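Local coordinates for multisubunit Na+/H+ antiporter, A subunit (Anoxybacillus flavithermus, PDB 6Z16), which probably takes part, as the A subunit of a multisubunit Mrp complex, in exchanging sodium ions for protons across the cell membrane, at residues V358-N372 against N427-R441. Residues are numbered along the deposited sequence; the frame is centred on the assembly and turned at random.
Sequences VFMVAVLAAIFHLFN and NGFLSKEMFFTAMLR
Asn372 carries CG anti to the backbone N (chi1 -171°), as do Phe368 and His369, which turns an amide and two rings onto the Ser431 hydroxyl. That hydroxyl receives a hydrogen bond from Asn372, ND2 to Ser431 OG at 2.8 Å. The oxygen lies almost in the amide plane, and the N-H...O angle is 149°. It donates a weak bond in return to ND1 of His369, 3.3 Å from Ser431 OG, meeting the imidazole at its edge and in its plane. The Phe368 ring also presents its edge to this hydroxyl, while its CE2 packs on CB of Leu430. The Asn372 and Asn427 amides stand nearly perpendicular, with OD1 of Asn372 3.0 Å from ND2 of Asn427. An alanine in place of Asn372 would take the amide donor from Ser431 OG and is likely to leave the hydroxyl freer to turn from His369. The start of helix 360-391 runs antiparallel to helix 428-440, the axes of these segments approaching to 8.8 Å, within the membrane part of the antiporter-like fold that this subunit shares with membrane subunits of complex I. Small residues keep them close: Ala362 CB meets Ala438 CB at 3.7 Å, and Ala365 CB rests against Met434 CB. The Met434 chain bends at its last torsion (chi3 76°), bringing Met434 CE to 3.7 Å from Leu364 CD2, and near Val361. Across the pair's flanks, helix 323-347 meets His369 through Gln334 and Phe435 through Leu341, while helix 514-528 packs on Leu364 and Phe368. At the Val358 end, CG2 of Val358 lies 3.8 Å from CB of the exposed Arg441, whose guanidinium leads away from helix 360-391.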
loop_
_atom_site.group_PDB
_atom_site.type_symbol
_atom_site.label_atom_id
_atom_site.label_comp_id
_atom_site.label_asym_id
_atom_site.label_seq_id
_atom_site.Cartn_x
_atom_site.Cartn_y
_atom_site.Cartn_z
ATOM N N VAL A 358 -121.820 28.371 9.156
ATOM C CA VAL A 358 -122.216 28.328 7.757
ATOM C C VAL A 358 -121.043 27.998 6.833
ATOM O O VAL A 358 -121.236 27.322 5.814
ATOM C CB VAL A 358 -122.912 29.655 7.382
ATOM C CG1 VAL A 358 -121.972 30.854 7.502
ATOM C CG2 VAL A 358 -123.560 29.582 6.000
ATOM N N PHE A 359 -119.815 28.381 7.211
ATOM C CA PHE A 359 -118.671 28.274 6.310
ATOM C C PHE A 359 -118.288 26.831 6.017
ATOM O O PHE A 359 -117.695 26.571 4.961
ATOM C CB PHE A 359 -117.463 28.997 6.892
ATOM C CG PHE A 359 -117.646 30.472 7.061
ATOM C CD1 PHE A 359 -117.589 31.319 5.968
ATOM C CD2 PHE A 359 -117.822 31.015 8.322
ATOM C CE1 PHE A 359 -117.741 32.678 6.127
ATOM C CE2 PHE A 359 -117.971 32.373 8.489
ATOM C CZ PHE A 359 -117.932 33.203 7.391
ATOM N N MET A 360 -118.655 25.899 6.910
ATOM C CA MET A 360 -118.458 24.468 6.686
ATOM C C MET A 360 -119.119 23.981 5.409
ATOM O O MET A 360 -118.599 23.057 4.765
ATOM C CB MET A 360 -119.005 23.658 7.861
ATOM C CG MET A 360 -118.183 23.740 9.119
ATOM S SD MET A 360 -118.786 22.630 10.399
ATOM C CE MET A 360 -117.574 22.912 11.690
ATOM N N VAL A 361 -120.243 24.608 5.023
ATOM C CA VAL A 361 -120.937 24.281 3.777
ATOM C C VAL A 361 -119.998 24.414 2.587
ATOM O O VAL A 361 -119.975 23.543 1.702
ATOM C CB VAL A 361 -122.181 25.175 3.624
ATOM C CG1 VAL A 361 -122.830 24.984 2.267
ATOM C CG2 VAL A 361 -123.170 24.880 4.732
ATOM N N ALA A 362 -119.140 25.447 2.617
ATOM C CA ALA A 362 -118.159 25.686 1.562
ATOM C C ALA A 362 -117.248 24.487 1.355
ATOM O O ALA A 362 -117.025 24.076 0.206
ATOM C CB ALA A 362 -117.331 26.923 1.898
ATOM N N VAL A 363 -116.814 23.858 2.463
ATOM C CA VAL A 363 -115.947 22.680 2.398
ATOM C C VAL A 363 -116.629 21.581 1.613
ATOM O O VAL A 363 -116.078 21.072 0.623
ATOM C CB VAL A 363 -115.596 22.185 3.809
ATOM C CG1 VAL A 363 -114.645 21.011 3.728
ATOM C CG2 VAL A 363 -115.029 23.280 4.628
ATOM N N LEU A 364 -117.894 21.314 1.968
ATOM C CA LEU A 364 -118.673 20.275 1.313
ATOM C C LEU A 364 -118.832 20.583 -0.162
ATOM O O LEU A 364 -118.560 19.713 -1.004
ATOM C CB LEU A 364 -120.028 20.148 2.004
ATOM C CG LEU A 364 -120.996 19.057 1.565
ATOM C CD1 LEU A 364 -120.376 17.690 1.737
ATOM C CD2 LEU A 364 -122.246 19.171 2.400
ATOM N N ALA A 365 -119.086 21.865 -0.474
ATOM C CA ALA A 365 -119.252 22.311 -1.852
ATOM C C ALA A 365 -118.007 22.012 -2.657
ATOM O O ALA A 365 -118.087 21.336 -3.696
ATOM C CB ALA A 365 -119.557 23.806 -1.886
ATOM N N ALA A 366 -116.842 22.348 -2.074
ATOM C CA ALA A 366 -115.554 22.121 -2.719
ATOM C C ALA A 366 -115.373 20.654 -3.031
ATOM O O ALA A 366 -115.246 20.278 -4.207
ATOM C CB ALA A 366 -114.425 22.610 -1.818
ATOM N N ILE A 367 -115.588 19.812 -2.011
ATOM C CA ILE A 367 -115.322 18.389 -2.140
ATOM C C ILE A 367 -116.285 17.782 -3.134
ATOM O O ILE A 367 -115.865 17.027 -4.027
ATOM C CB ILE A 367 -115.387 17.711 -0.763
ATOM C CG1 ILE A 367 -114.253 18.233 0.113
ATOM C CG2 ILE A 367 -115.272 16.220 -0.887
ATOM C CD1 ILE A 367 -114.333 17.795 1.533
ATOM N N PHE A 368 -117.537 18.269 -3.118
ATOM C CA PHE A 368 -118.549 17.767 -4.035
ATOM C C PHE A 368 -118.141 18.061 -5.459
ATOM O O PHE A 368 -117.936 17.131 -6.253
ATOM C CB PHE A 368 -119.906 18.388 -3.716
ATOM C CG PHE A 368 -121.010 17.919 -4.613
ATOM C CD1 PHE A 368 -121.560 16.661 -4.450
ATOM C CD2 PHE A 368 -121.499 18.735 -5.618
ATOM C CE1 PHE A 368 -122.572 16.220 -5.270
ATOM C CE2 PHE A 368 -122.512 18.298 -6.445
ATOM C CZ PHE A 368 -123.049 17.037 -6.268
ATOM N N HIS A 369 -117.799 19.330 -5.721
ATOM C CA HIS A 369 -117.463 19.720 -7.079
ATOM C C HIS A 369 -116.148 19.100 -7.490
ATOM O O HIS A 369 -115.993 18.737 -8.664
ATOM C CB HIS A 369 -117.415 21.236 -7.218
ATOM C CG HIS A 369 -117.255 21.696 -8.632
ATOM N ND1 HIS A 369 -118.280 21.646 -9.550
ATOM C CD2 HIS A 369 -116.186 22.197 -9.292
ATOM C CE1 HIS A 369 -117.854 22.103 -10.711
ATOM N NE2 HIS A 369 -116.586 22.447 -10.582
ATOM N N LEU A 370 -115.272 18.853 -6.499
ATOM C CA LEU A 370 -114.014 18.152 -6.726
ATOM C C LEU A 370 -114.273 16.807 -7.372
ATOM O O LEU A 370 -113.918 16.593 -8.544
ATOM C CB LEU A 370 -113.286 17.973 -5.399
ATOM C CG LEU A 370 -111.949 17.258 -5.421
ATOM C CD1 LEU A 370 -110.965 18.067 -6.217
ATOM C CD2 LEU A 370 -111.490 17.089 -4.000
ATOM N N PHE A 371 -115.051 15.970 -6.664
ATOM C CA PHE A 371 -115.465 14.665 -7.163
ATOM C C PHE A 371 -116.186 14.821 -8.485
ATOM O O PHE A 371 -115.773 14.226 -9.495
ATOM C CB PHE A 371 -116.356 14.004 -6.112
ATOM C CG PHE A 371 -116.878 12.661 -6.498
ATOM C CD1 PHE A 371 -116.059 11.551 -6.471
ATOM C CD2 PHE A 371 -118.203 12.503 -6.855
ATOM C CE1 PHE A 371 -116.542 10.309 -6.814
ATOM C CE2 PHE A 371 -118.695 11.265 -7.201
ATOM C CZ PHE A 371 -117.862 10.165 -7.180
ATOM N N ASN A 372 -117.088 15.811 -8.524
ATOM C CA ASN A 372 -117.943 16.044 -9.672
ATOM C C ASN A 372 -117.114 16.353 -10.893
ATOM O O ASN A 372 -117.280 15.681 -11.926
ATOM C CB ASN A 372 -118.896 17.191 -9.365
ATOM C CG ASN A 372 -119.957 17.373 -10.409
ATOM O OD1 ASN A 372 -120.090 16.579 -11.341
ATOM N ND2 ASN A 372 -120.704 18.461 -10.282
ATOM N N ASN A 427 -125.450 17.400 -12.720
ATOM C CA ASN A 427 -124.672 17.579 -11.493
ATOM C C ASN A 427 -124.444 19.035 -11.127
ATOM O O ASN A 427 -124.368 19.363 -9.937
ATOM C CB ASN A 427 -123.305 16.930 -11.630
ATOM C CG ASN A 427 -123.359 15.458 -11.574
ATOM O OD1 ASN A 427 -124.215 14.907 -10.917
ATOM N ND2 ASN A 427 -122.390 14.802 -12.185
ATOM N N GLY A 428 -124.298 19.909 -12.121
ATOM C CA GLY A 428 -123.856 21.274 -11.888
ATOM C C GLY A 428 -124.821 22.136 -11.107
ATOM O O GLY A 428 -124.412 23.203 -10.636
ATOM N N PHE A 429 -126.077 21.696 -10.966
ATOM C CA PHE A 429 -127.047 22.388 -10.125
ATOM C C PHE A 429 -126.563 22.490 -8.692
ATOM O O PHE A 429 -126.460 23.590 -8.139
ATOM C CB PHE A 429 -128.387 21.661 -10.152
ATOM C CG PHE A 429 -129.432 22.303 -9.289
ATOM C CD1 PHE A 429 -130.022 23.498 -9.669
ATOM C CD2 PHE A 429 -129.823 21.716 -8.093
ATOM C CE1 PHE A 429 -130.983 24.099 -8.873
ATOM C CE2 PHE A 429 -130.784 22.313 -7.290
ATOM C CZ PHE A 429 -131.364 23.506 -7.685
ATOM N N LEU A 430 -126.269 21.341 -8.080
ATOM C CA LEU A 430 -125.884 21.303 -6.674
ATOM C C LEU A 430 -124.545 21.984 -6.453
ATOM O O LEU A 430 -124.377 22.723 -5.475
ATOM C CB LEU A 430 -125.847 19.856 -6.196
ATOM C CG LEU A 430 -127.228 19.212 -6.247
ATOM C CD1 LEU A 430 -127.158 17.738 -5.912
ATOM C CD2 LEU A 430 -128.144 19.947 -5.293
ATOM N N SER A 431 -123.612 21.791 -7.390
ATOM C CA SER A 431 -122.300 22.423 -7.319
ATOM C C SER A 431 -122.411 23.941 -7.346
ATOM O O SER A 431 -121.869 24.630 -6.472
ATOM C CB SER A 431 -121.433 21.935 -8.479
ATOM O OG SER A 431 -121.210 20.539 -8.406
ATOM N N LYS A 432 -123.160 24.481 -8.311
ATOM C CA LYS A 432 -123.250 25.930 -8.416
ATOM C C LYS A 432 -124.121 26.538 -7.326
ATOM O O LYS A 432 -123.816 27.640 -6.859
ATOM C CB LYS A 432 -123.744 26.335 -9.802
ATOM C CG LYS A 432 -122.728 26.048 -10.897
ATOM C CD LYS A 432 -121.505 26.944 -10.746
ATOM C CE LYS A 432 -120.441 26.633 -11.786
ATOM N NZ LYS A 432 -120.862 27.017 -13.157
ATOM N N GLU A 433 -125.175 25.848 -6.871
ATOM C CA GLU A 433 -125.995 26.451 -5.824
ATOM C C GLU A 433 -125.267 26.437 -4.486
ATOM O O GLU A 433 -125.373 27.397 -3.715
ATOM C CB GLU A 433 -127.372 25.776 -5.720
ATOM C CG GLU A 433 -127.450 24.342 -5.192
ATOM C CD GLU A 433 -127.609 24.258 -3.688
ATOM O OE1 GLU A 433 -127.940 25.288 -3.064
ATOM O OE2 GLU A 433 -127.428 23.152 -3.136
ATOM N N MET A 434 -124.467 25.397 -4.218
ATOM C CA MET A 434 -123.666 25.415 -3.003
ATOM C C MET A 434 -122.512 26.402 -3.116
ATOM O O MET A 434 -122.124 27.003 -2.108
ATOM C CB MET A 434 -123.163 24.009 -2.682
ATOM C CG MET A 434 -124.265 23.058 -2.267
ATOM S SD MET A 434 -123.704 21.388 -1.917
ATOM C CE MET A 434 -122.953 21.652 -0.319
ATOM N N PHE A 435 -122.000 26.630 -4.332
ATOM C CA PHE A 435 -120.976 27.651 -4.534
ATOM C C PHE A 435 -121.513 29.051 -4.258
ATOM O O PHE A 435 -120.887 29.829 -3.528
ATOM C CB PHE A 435 -120.417 27.559 -5.954
ATOM C CG PHE A 435 -119.425 28.639 -6.282
ATOM C CD1 PHE A 435 -118.173 28.652 -5.689
ATOM C CD2 PHE A 435 -119.738 29.629 -7.202
ATOM C CE1 PHE A 435 -117.255 29.642 -5.985
ATOM C CE2 PHE A 435 -118.823 30.622 -7.510
ATOM C CZ PHE A 435 -117.578 30.627 -6.898
ATOM N N PHE A 436 -122.679 29.389 -4.824
ATOM C CA PHE A 436 -123.248 30.712 -4.573
ATOM C C PHE A 436 -123.736 30.858 -3.136
ATOM O O PHE A 436 -123.672 31.961 -2.579
ATOM C CB PHE A 436 -124.389 31.028 -5.542
ATOM C CG PHE A 436 -123.949 31.229 -6.964
ATOM C CD1 PHE A 436 -123.095 32.268 -7.296
ATOM C CD2 PHE A 436 -124.469 30.449 -7.981
ATOM C CE1 PHE A 436 -122.705 32.471 -8.605
ATOM C CE2 PHE A 436 -124.086 30.644 -9.292
ATOM C CZ PHE A 436 -123.204 31.658 -9.606
ATOM N N THR A 437 -124.201 29.770 -2.512
ATOM C CA THR A 437 -124.592 29.825 -1.109
ATOM C C THR A 437 -123.382 30.054 -0.209
ATOM O O THR A 437 -123.457 30.815 0.762
ATOM C CB THR A 437 -125.316 28.533 -0.727
ATOM O OG1 THR A 437 -126.429 28.336 -1.606
ATOM C CG2 THR A 437 -125.837 28.596 0.700
ATOM N N ALA A 438 -122.249 29.427 -0.539
ATOM C CA ALA A 438 -121.038 29.620 0.247
ATOM C C ALA A 438 -120.450 31.008 0.034
ATOM O O ALA A 438 -119.907 31.605 0.970
ATOM C CB ALA A 438 -120.016 28.549 -0.111
ATOM N N MET A 439 -120.550 31.543 -1.183
ATOM C CA MET A 439 -119.967 32.853 -1.442
ATOM C C MET A 439 -120.829 33.997 -0.928
ATOM O O MET A 439 -120.285 35.027 -0.515
ATOM C CB MET A 439 -119.688 33.025 -2.934
ATOM C CG MET A 439 -118.529 32.178 -3.410
ATOM S SD MET A 439 -117.022 32.653 -2.542
ATOM C CE MET A 439 -115.907 31.345 -3.026
ATOM N N LEU A 440 -122.157 33.852 -0.933
ATOM C CA LEU A 440 -122.996 34.938 -0.436
ATOM C C LEU A 440 -122.967 35.034 1.083
ATOM O O LEU A 440 -123.103 36.132 1.632
ATOM C CB LEU A 440 -124.433 34.780 -0.932
ATOM C CG LEU A 440 -124.661 35.121 -2.406
ATOM C CD1 LEU A 440 -126.080 34.792 -2.831
ATOM C CD2 LEU A 440 -124.355 36.588 -2.654
ATOM N N ARG A 441 -122.785 33.918 1.779
ATOM C CA ARG A 441 -122.724 33.966 3.232
ATOM C C ARG A 441 -121.330 34.282 3.755
ATOM O O ARG A 441 -121.152 34.382 4.974
ATOM C CB ARG A 441 -123.216 32.647 3.830
ATOM C CG ARG A 441 -124.647 32.315 3.448
ATOM C CD ARG A 441 -125.609 33.369 3.970
ATOM N NE ARG A 441 -126.993 33.064 3.624
ATOM C CZ ARG A 441 -128.008 33.901 3.809
ATOM N NH1 ARG A 441 -127.794 35.103 4.325
ATOM N NH2 ARG A 441 -129.237 33.543 3.463
#